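Local coordinates for molybdate-binding protein MolA (Haemophilus influenzae, PDB 3PSH) that binds molybdate and tungstate in the periplasm and delivers molybdate to the MolBC ABC transporter for import into the cell, at residues Ile14-Thr28 / Leu80-Asn92. Residues are numbered along the deposited sequence; the frame is centred on the assembly and turned at random.
With MOO (molybdate ion), chain B.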
ATOM      1  N   ILE A  14      15.325  17.193 -12.099  1.00 15.02           N
ATOM      2  CA  ILE A  14      16.199  16.079 -11.600  1.00 13.43           C
ATOM      3  C   ILE A  14      17.272  15.803 -12.636  1.00 14.21           C
ATOM      4  O   ILE A  14      17.081  16.139 -13.809  1.00 13.63           O
ATOM      5  CB  ILE A  14      15.405  14.791 -11.322  1.00 14.65           C
ATOM      6  CG1 ILE A  14      14.695  14.321 -12.622  1.00 15.57           C
ATOM      7  CG2 ILE A  14      14.293  15.095 -10.219  1.00 13.83           C
ATOM      8  CD1 ILE A  14      13.917  12.981 -12.413  1.00 18.78           C
ATOM      9  N   PRO A  15      18.329  15.116 -12.239  1.00 14.92           N
ATOM     10  CA  PRO A  15      19.329  14.710 -13.229  1.00 12.84           C
ATOM     11  C   PRO A  15      18.744  13.787 -14.309  1.00 14.87           C
ATOM     12  O   PRO A  15      17.698  13.128 -14.142  1.00 16.12           O
ATOM     13  CB  PRO A  15      20.304  13.884 -12.392  1.00 15.15           C
ATOM     14  CG  PRO A  15      20.202  14.443 -11.034  1.00 15.40           C
ATOM     15  CD  PRO A  15      18.731  14.727 -10.873  1.00 14.41           C
ATOM     16  N   ASP A  16      19.441  13.735 -15.441  1.00 15.40           N
ATOM     17  CA  ASP A  16      19.010  12.850 -16.479  1.00 13.56           C
ATOM     18  C   ASP A  16      19.066  11.349 -16.113  1.00 13.37           C
ATOM     19  O   ASP A  16      18.233  10.538 -16.667  1.00 15.53           O
ATOM     20  CB  ASP A  16      19.956  13.065 -17.685  1.00 14.19           C
ATOM     21  CG  ASP A  16      19.695  14.308 -18.403  1.00 18.89           C
ATOM     22  OD1 ASP A  16      18.703  15.007 -18.233  1.00 15.88           O
ATOM     23  OD2 ASP A  16      20.489  14.541 -19.347  1.00 16.82           O
ATOM     24  N   HIS A  17      19.954  10.987 -15.216  1.00 13.07           N
ATOM     25  CA  HIS A  17      20.026   9.600 -14.725  1.00 13.55           C
ATOM     26  C   HIS A  17      20.055   9.683 -13.241  1.00 15.38           C
ATOM     27  O   HIS A  17      20.686  10.567 -12.658  1.00 14.92           O
ATOM     28  CB  HIS A  17      21.224   8.848 -15.260  1.00 14.71           C
ATOM     29  CG  HIS A  17      21.331   8.969 -16.740  1.00 17.93           C
ATOM     30  ND1 HIS A  17      20.403   8.405 -17.592  1.00 15.96           N
ATOM     31  CD2 HIS A  17      22.239   9.630 -17.515  1.00 17.80           C
ATOM     32  CE1 HIS A  17      20.769   8.657 -18.852  1.00 18.30           C
ATOM     33  NE2 HIS A  17      21.869   9.409 -18.828  1.00 21.47           N
ATOM     34  N   ILE A  18      19.407   8.671 -12.638  1.00 15.36           N
ATOM     35  CA  ILE A  18      19.411   8.516 -11.179  1.00 15.61           C
ATOM     36  C   ILE A  18      20.106   7.185 -10.777  1.00 14.08           C
ATOM     37  O   ILE A  18      19.738   6.006 -11.209  1.00 14.05           O
ATOM     38  CB  ILE A  18      17.920   8.482 -10.706  1.00 13.34           C
ATOM     39  CG1 ILE A  18      17.231   9.828 -10.864  1.00 15.93           C
ATOM     40  CG2 ILE A  18      17.753   8.127  -9.212  1.00 15.45           C
ATOM     41  CD1 ILE A  18      18.000  10.905 -10.184  1.00 12.64           C
ATOM     42  N   ASN A  19      21.063   7.344  -9.871  1.00 14.31           N
ATOM     43  CA  ASN A  19      21.757   6.156  -9.380  1.00 15.78           C
ATOM     44  C   ASN A  19      21.908   6.128  -7.835  1.00 14.44           C
ATOM     45  O   ASN A  19      22.385   5.191  -7.283  1.00 15.20           O
ATOM     46  CB  ASN A  19      23.145   6.053  -9.989  1.00 18.06           C
ATOM     47  CG  ASN A  19      23.084   5.772 -11.435  1.00 21.05           C
ATOM     48  OD1 ASN A  19      23.386   6.647 -12.316  1.00 24.28           O
ATOM     49  ND2 ASN A  19      22.693   4.567 -11.732  1.00 17.81           N
ATOM     50  N   ARG A  20      21.547   7.273  -7.222  1.00 14.77           N
ATOM     51  CA  ARG A  20      21.701   7.468  -5.758  1.00 15.99           C
ATOM     52  C   ARG A  20      20.439   8.023  -5.075  1.00 13.69           C
ATOM     53  O   ARG A  20      20.478   8.983  -4.322  1.00 14.23           O
ATOM     54  CB  ARG A  20      22.918   8.369  -5.458  1.00 14.44           C
ATOM     55  CG  ARG A  20      24.178   7.675  -5.949  1.00 11.82           C
ATOM     56  CD  ARG A  20      25.442   8.505  -5.627  1.00 17.14           C
ATOM     57  NE  ARG A  20      25.650   8.184  -4.221  1.00 20.91           N
ATOM     58  CZ  ARG A  20      26.155   7.061  -3.721  1.00 20.38           C
ATOM     59  NH1 ARG A  20      26.758   6.125  -4.520  1.00 19.96           N
ATOM     60  NH2 ARG A  20      26.137   6.888  -2.371  1.00 17.11           N
ATOM     61  N   ALA A  21      19.312   7.321  -5.302  1.00 14.59           N
ATOM     62  CA  ALA A  21      18.055   7.866  -4.815  1.00 12.80           C
ATOM     63  C   ALA A  21      17.945   7.472  -3.335  1.00 12.84           C
ATOM     64  O   ALA A  21      18.408   6.348  -2.947  1.00 13.50           O
ATOM     65  CB  ALA A  21      16.905   7.168  -5.586  1.00 14.12           C
ATOM     66  N   VAL A  22      17.248   8.318  -2.582  1.00 12.69           N
ATOM     67  CA  VAL A  22      16.961   7.882  -1.179  1.00 12.24           C
ATOM     68  C   VAL A  22      15.438   7.775  -1.139  1.00 13.02           C
ATOM     69  O   VAL A  22      14.761   8.669  -1.593  1.00 14.60           O
ATOM     70  CB  VAL A  22      17.563   8.905  -0.187  1.00 12.83           C
ATOM     71  CG1 VAL A  22      16.981   8.648   1.233  1.00 15.02           C
ATOM     72  CG2 VAL A  22      19.084   8.602  -0.161  1.00 12.08           C
ATOM     73  N   VAL A  23      14.916   6.648  -0.643  1.00 11.42           N
ATOM     74  CA  VAL A  23      13.476   6.434  -0.764  1.00 11.70           C
ATOM     75  C   VAL A  23      12.833   6.395   0.628  1.00 12.29           C
ATOM     76  O   VAL A  23      12.981   5.404   1.338  1.00 14.77           O
ATOM     77  CB  VAL A  23      13.140   5.091  -1.555  1.00 11.46           C
ATOM     78  CG1 VAL A  23      11.613   4.981  -1.581  1.00 11.73           C
ATOM     79  CG2 VAL A  23      13.725   5.217  -2.978  1.00 11.89           C
ATOM     80  N   LEU A  24      12.221   7.530   1.011  1.00 12.20           N
ATOM     81  CA  LEU A  24      11.689   7.691   2.398  1.00 10.16           C
ATOM     82  C   LEU A  24      10.207   7.344   2.564  1.00  9.88           C
ATOM     83  O   LEU A  24       9.456   8.019   3.288  1.00 11.41           O
ATOM     84  CB  LEU A  24      12.042   9.109   2.972  1.00 10.93           C
ATOM     85  CG  LEU A  24      13.607   9.465   2.987  1.00  9.59           C
ATOM     86  CD1 LEU A  24      13.741  10.842   3.623  1.00 11.51           C
ATOM     87  CD2 LEU A  24      14.458   8.358   3.687  1.00 12.78           C
ATOM     88  N   GLN A  25       9.760   6.376   1.784  1.00 13.50           N
ATOM     89  CA  GLN A  25       8.344   5.955   1.772  1.00 13.20           C
ATOM     90  C   GLN A  25       8.378   4.485   1.367  1.00 12.26           C
ATOM     91  O   GLN A  25       8.995   4.149   0.322  1.00 14.32           O
ATOM     92  CB  GLN A  25       7.571   6.793   0.744  1.00 13.21           C
ATOM     93  CG  GLN A  25       6.009   6.585   0.940  1.00 13.75           C
ATOM     94  CD  GLN A  25       5.205   6.736  -0.301  1.00  9.80           C
ATOM     95  OE1 GLN A  25       4.234   7.554  -0.310  1.00 15.74           O
ATOM     96  NE2 GLN A  25       5.581   6.055  -1.370  1.00 11.52           N
ATOM     97  N   HIS A  26       7.759   3.536   2.139  1.00 12.67           N
ATOM     98  CA  HIS A  26       7.703   2.127   1.843  1.00 13.01           C
ATOM     99  C   HIS A  26       6.911   1.764   0.582  1.00 11.75           C
ATOM    100  O   HIS A  26       7.256   0.857  -0.136  1.00 14.07           O
ATOM    101  CB  HIS A  26       7.146   1.312   3.043  1.00 12.26           C
ATOM    102  CG  HIS A  26       5.852   1.847   3.604  1.00 14.48           C
ATOM    103  ND1 HIS A  26       5.744   3.097   4.174  1.00 11.90           N
ATOM    104  CD2 HIS A  26       4.628   1.269   3.756  1.00 12.10           C
ATOM    105  CE1 HIS A  26       4.514   3.290   4.633  1.00 15.96           C
ATOM    106  NE2 HIS A  26       3.802   2.221   4.312  1.00 10.79           N
ATOM    107  N   GLN A  27       5.895   2.577   0.291  1.00 12.51           N
ATOM    108  CA  GLN A  27       5.067   2.281  -0.898  1.00 12.23           C
ATOM    109  C   GLN A  27       5.896   2.466  -2.154  1.00 11.47           C
ATOM    110  O   GLN A  27       5.936   1.607  -3.060  1.00 13.18           O
ATOM    111  CB  GLN A  27       3.817   3.131  -1.006  1.00 12.25           C
ATOM    112  CG  GLN A  27       2.938   2.720   0.235  1.00 11.42           C
ATOM    113  CD  GLN A  27       3.031   3.674   1.362  1.00 13.38           C
ATOM    114  OE1 GLN A  27       4.017   4.386   1.565  1.00 14.80           O
ATOM    115  NE2 GLN A  27       1.937   3.680   2.176  1.00 13.24           N
ATOM    116  N   THR A  28       6.564   3.623  -2.212  1.00 13.84           N
ATOM    117  CA  THR A  28       7.430   3.823  -3.389  1.00 14.13           C
ATOM    118  C   THR A  28       8.584   2.762  -3.386  1.00 13.50           C
ATOM    119  O   THR A  28       8.947   2.279  -4.452  1.00 13.84           O
ATOM    120  CB  THR A  28       8.078   5.183  -3.310  1.00 14.28           C
ATOM    121  OG1 THR A  28       7.103   6.207  -3.561  1.00 13.19           O
ATOM    122  CG2 THR A  28       9.227   5.296  -4.308  1.00 15.86           C
ATOM    123  N   LEU A  80      22.107  12.229   5.438  1.00 14.37           N
ATOM    124  CA  LEU A  80      21.619  12.161   4.043  1.00 14.77           C
ATOM    125  C   LEU A  80      22.721  12.697   3.076  1.00 15.80           C
ATOM    126  O   LEU A  80      23.076  12.027   2.065  1.00 18.67           O
ATOM    127  CB  LEU A  80      20.372  13.020   3.932  1.00 12.76           C
ATOM    128  CG  LEU A  80      19.751  13.127   2.540  1.00 16.04           C
ATOM    129  CD1 LEU A  80      19.282  11.722   2.030  1.00 18.26           C
ATOM    130  CD2 LEU A  80      18.597  14.087   2.486  1.00 10.63           C
ATOM    131  N   LEU A  81      23.305  13.861   3.408  1.00 14.53           N
ATOM    132  CA  LEU A  81      24.395  14.369   2.555  1.00 12.55           C
ATOM    133  C   LEU A  81      25.601  13.426   2.363  1.00 14.75           C
ATOM    134  O   LEU A  81      26.218  13.469   1.292  1.00 17.33           O
ATOM    135  CB  LEU A  81      24.905  15.768   2.985  1.00 13.76           C
ATOM    136  CG  LEU A  81      23.856  16.850   2.811  1.00 12.84           C
ATOM    137  CD1 LEU A  81      24.312  18.136   3.493  1.00 18.74           C
ATOM    138  CD2 LEU A  81      23.615  17.151   1.278  1.00 16.30           C
ATOM    139  N   ALA A  82      25.958  12.615   3.335  1.00 15.22           N
ATOM    140  CA  ALA A  82      27.109  11.748   3.167  1.00 16.93           C
ATOM    141  C   ALA A  82      26.828  10.694   2.031  1.00 17.12           C
ATOM    142  O   ALA A  82      27.771  10.103   1.452  1.00 18.11           O
ATOM    143  CB  ALA A  82      27.438  11.061   4.482  1.00 18.30           C
ATOM    144  N   LEU A  83      25.533  10.356   1.824  1.00 17.97           N
ATOM    145  CA  LEU A  83      25.143   9.411   0.773  1.00 13.87           C
ATOM    146  C   LEU A  83      25.272  10.000  -0.637  1.00 13.00           C
ATOM    147  O   LEU A  83      25.105   9.261  -1.665  1.00 13.54           O
ATOM    148  CB  LEU A  83      23.706   8.869   0.924  1.00 14.08           C
ATOM    149  CG  LEU A  83      23.537   8.257   2.285  1.00 16.51           C
ATOM    150  CD1 LEU A  83      21.955   7.952   2.314  1.00 20.01           C
ATOM    151  CD2 LEU A  83      24.383   6.992   2.335  1.00 19.68           C
ATOM    152  N   LYS A  84      25.500  11.331  -0.752  1.00 14.15           N
ATOM    153  CA  LYS A  84      25.580  11.947  -2.065  1.00 14.13           C
ATOM    154  C   LYS A  84      24.329  11.618  -2.923  1.00 14.80           C
ATOM    155  O   LYS A  84      24.474  11.223  -4.121  1.00 15.35           O
ATOM    156  CB  LYS A  84      26.881  11.551  -2.835  1.00 14.81           C
ATOM    157  CG  LYS A  84      28.153  12.122  -2.000  1.00 12.30           C
ATOM    158  CD  LYS A  84      29.485  11.855  -2.769  1.00 23.30           C
ATOM    159  CE  LYS A  84      30.678  12.293  -1.844  1.00 27.58           C
ATOM    160  NZ  LYS A  84      31.939  11.697  -2.429  1.00 39.87           N
ATOM    161  N   PRO A  85      23.117  11.812  -2.310  1.00 14.30           N
ATOM    162  CA  PRO A  85      21.920  11.422  -3.133  1.00 13.39           C
ATOM    163  C   PRO A  85      21.701  12.315  -4.324  1.00 13.94           C
ATOM    164  O   PRO A  85      22.140  13.508  -4.332  1.00 15.30           O
ATOM    165  CB  PRO A  85      20.769  11.574  -2.183  1.00 16.23           C
ATOM    166  CG  PRO A  85      21.282  12.413  -1.047  1.00 17.92           C
ATOM    167  CD  PRO A  85      22.758  12.481  -1.058  1.00 15.17           C
ATOM    168  N   ASP A  86      21.076  11.765  -5.348  1.00 11.26           N
ATOM    169  CA  ASP A  86      20.665  12.623  -6.475  1.00 13.82           C
ATOM    170  C   ASP A  86      19.154  12.941  -6.514  1.00 12.97           C
ATOM    171  O   ASP A  86      18.708  13.831  -7.254  1.00 16.55           O
ATOM    172  CB  ASP A  86      21.195  12.069  -7.813  1.00 13.45           C
ATOM    173  CG  ASP A  86      20.950  10.562  -8.034  1.00 14.65           C
ATOM    174  OD1 ASP A  86      20.184   9.914  -7.257  1.00 13.82           O
ATOM    175  OD2 ASP A  86      21.561   9.929  -8.973  1.00 16.62           O
ATOM    176  N   VAL A  87      18.378  12.221  -5.673  1.00 13.62           N
ATOM    177  CA  VAL A  87      16.936  12.536  -5.484  1.00 12.83           C
ATOM    178  C   VAL A  87      16.488  11.879  -4.188  1.00 12.00           C
ATOM    179  O   VAL A  87      17.067  10.859  -3.861  1.00 13.54           O
ATOM    180  CB  VAL A  87      16.091  11.951  -6.711  1.00 12.62           C
ATOM    181  CG1 VAL A  87      16.198  10.390  -6.799  1.00 12.73           C
ATOM    182  CG2 VAL A  87      14.628  12.527  -6.746  1.00 14.92           C
ATOM    183  N   VAL A  88      15.455  12.417  -3.529  1.00 10.95           N
ATOM    184  CA  VAL A  88      14.764  11.830  -2.342  1.00 11.53           C
ATOM    185  C   VAL A  88      13.309  11.757  -2.731  1.00 12.10           C
ATOM    186  O   VAL A  88      12.705  12.803  -3.104  1.00 12.50           O
ATOM    187  CB  VAL A  88      14.913  12.714  -1.107  1.00 12.49           C
ATOM    188  CG1 VAL A  88      14.247  12.127   0.158  1.00 14.90           C
ATOM    189  CG2 VAL A  88      16.488  12.834  -0.788  1.00 11.15           C
ATOM    190  N   PHE A  89      12.766  10.557  -2.592  1.00 12.22           N
ATOM    191  CA  PHE A  89      11.311  10.374  -2.665  1.00 11.08           C
ATOM    192  C   PHE A  89      10.786  10.481  -1.269  1.00 13.37           C
ATOM    193  O   PHE A  89      11.347   9.895  -0.387  1.00 13.05           O
ATOM    194  CB  PHE A  89      10.952   8.965  -3.152  1.00  9.86           C
ATOM    195  CG  PHE A  89      11.242   8.753  -4.617  1.00 12.79           C
ATOM    196  CD1 PHE A  89      10.206   8.931  -5.595  1.00 14.53           C
ATOM    197  CD2 PHE A  89      12.511   8.343  -5.010  1.00 14.71           C
ATOM    198  CE1 PHE A  89      10.522   8.720  -7.005  1.00 12.36           C
ATOM    199  CE2 PHE A  89      12.793   8.106  -6.389  1.00 17.56           C
ATOM    200  CZ  PHE A  89      11.758   8.257  -7.339  1.00 14.10           C
ATOM    201  N   VAL A  90       9.737  11.292  -1.126  1.00 12.91           N
ATOM    202  CA  VAL A  90       9.079  11.413   0.194  1.00 13.32           C
ATOM    203  C   VAL A  90       7.611  11.034   0.023  1.00 13.14           C
ATOM    204  O   VAL A  90       7.062  11.143  -1.096  1.00 13.24           O
ATOM    205  CB  VAL A  90       9.224  12.860   0.805  1.00 13.33           C
ATOM    206  CG1 VAL A  90      10.765  13.142   0.970  1.00 13.02           C
ATOM    207  CG2 VAL A  90       8.464  13.974   0.009  1.00 12.37           C
ATOM    208  N   THR A  91       6.928  10.733   1.144  1.00 12.73           N
ATOM    209  CA  THR A  91       5.448  10.545   1.109  1.00 12.01           C
ATOM    210  C   THR A  91       4.751  11.923   0.964  1.00 12.31           C
ATOM    211  O   THR A  91       5.221  12.968   1.440  1.00 13.39           O
ATOM    212  CB  THR A  91       5.033   9.787   2.358  1.00 14.94           C
ATOM    213  OG1 THR A  91       3.715   9.216   2.190  1.00 13.82           O
ATOM    214  CG2 THR A  91       5.171  10.607   3.625  1.00 15.13           C
ATOM    215  N   ASN A  92       3.521  11.870   0.417  1.00 12.36           N
ATOM    216  CA  ASN A  92       2.789  13.054   0.151  1.00 14.40           C
ATOM    217  C   ASN A  92       2.498  13.912   1.365  1.00 14.20           C
ATOM    218  O   ASN A  92       2.414  15.095   1.249  1.00 15.05           O
ATOM    219  CB  ASN A  92       1.493  12.743  -0.594  1.00 15.29           C
ATOM    220  CG  ASN A  92       0.623  11.772   0.189  1.00 19.01           C
ATOM    221  OD1 ASN A  92       1.034  10.602   0.467  1.00 16.19           O
ATOM    222  ND2 ASN A  92      -0.476  12.281   0.673  1.00 18.87           N
TER
HETATM  223 MO   MOO B   1      -0.194   2.337   4.594  1.00 33.20          MO
HETATM  224  O1  MOO B   1      -1.453   1.485   5.334  1.00 14.90           O
HETATM  225  O2  MOO B   1      -0.181   3.990   5.078  1.00 20.52           O
HETATM  226  O3  MOO B   1      -0.392   2.297   2.905  1.00 16.87           O
HETATM  227  O4  MOO B   1       1.224   1.451   4.893  1.00 14.46           O
HETATM  228  O   HOH W   1      22.598  11.349 -10.939  1.00 16.57           O
HETATM  229  O   HOH W   2       8.613  10.724   3.476  1.00 13.44           O
HETATM  230  O   HOH W   3       3.589   6.602   3.119  1.00 15.97           O
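Val22 and Phe89 sit on adjacent parallel strands, 21-24 and 87-91, whose axes run 4.7 Å apart at 10°; the ladder reads Val87 O to Val22 N, Val22 O to Phe89 N and Phe89 O to Leu24 N. Where the strands begin to part, a water takes the N-H of Thr91 and donates to Leu24 O. At the other end the Asp86 carboxylate, its CG held between backbone N and carbonyl carbon (chi1 48°), receives the loop before strand 21-24: Asn19 N gives OD2 a nearly straight bond (2.8 Å, 174°) on its syn lone pair. A second water joins OD2 to His17 O, and Asp86 N returns a bond to Arg20 O. Arg20, bent at chi3, brings its guanidinium side-on to the carbonyl oxygen of Leu83, so that NE (2.8 Å) and NH2 (2.7 Å) both grip that one atom in the guanidinium plane. This ties the turn at Leu83, between helix 77-82 and strand 87-91, to that loop. On one sheet face Val22 CG2 meets Leu80 CD1 and Leu83 CD1, both at 3.8 Å, while Leu24 CD1 reaches Val88 CG1. On the other, Val87 CG1 touches Ala21 CB (3.5 Å) and Ile18 CG2; farther along, the Phe89 ring takes Thr28 CG2 over one face in a CH-pi contact, with Ala21 CB at its edge. Phe151 of helix 132-151 also meets this ring. Past the strand end, a third water links Thr91 OG1 to Gln27 OE1, while Gln27 NE2 binds molybdate O3 and His26 NE2 donates to O4, which lies in the imidazole plane (2.8 Å). These two central strands belong to a parallel sheet of order 2-1-3-4, with strand 21-24 leading into helix 26-34, whose first turn supplies one side of the molybdate site between the lobes of this periplasmic binding protein.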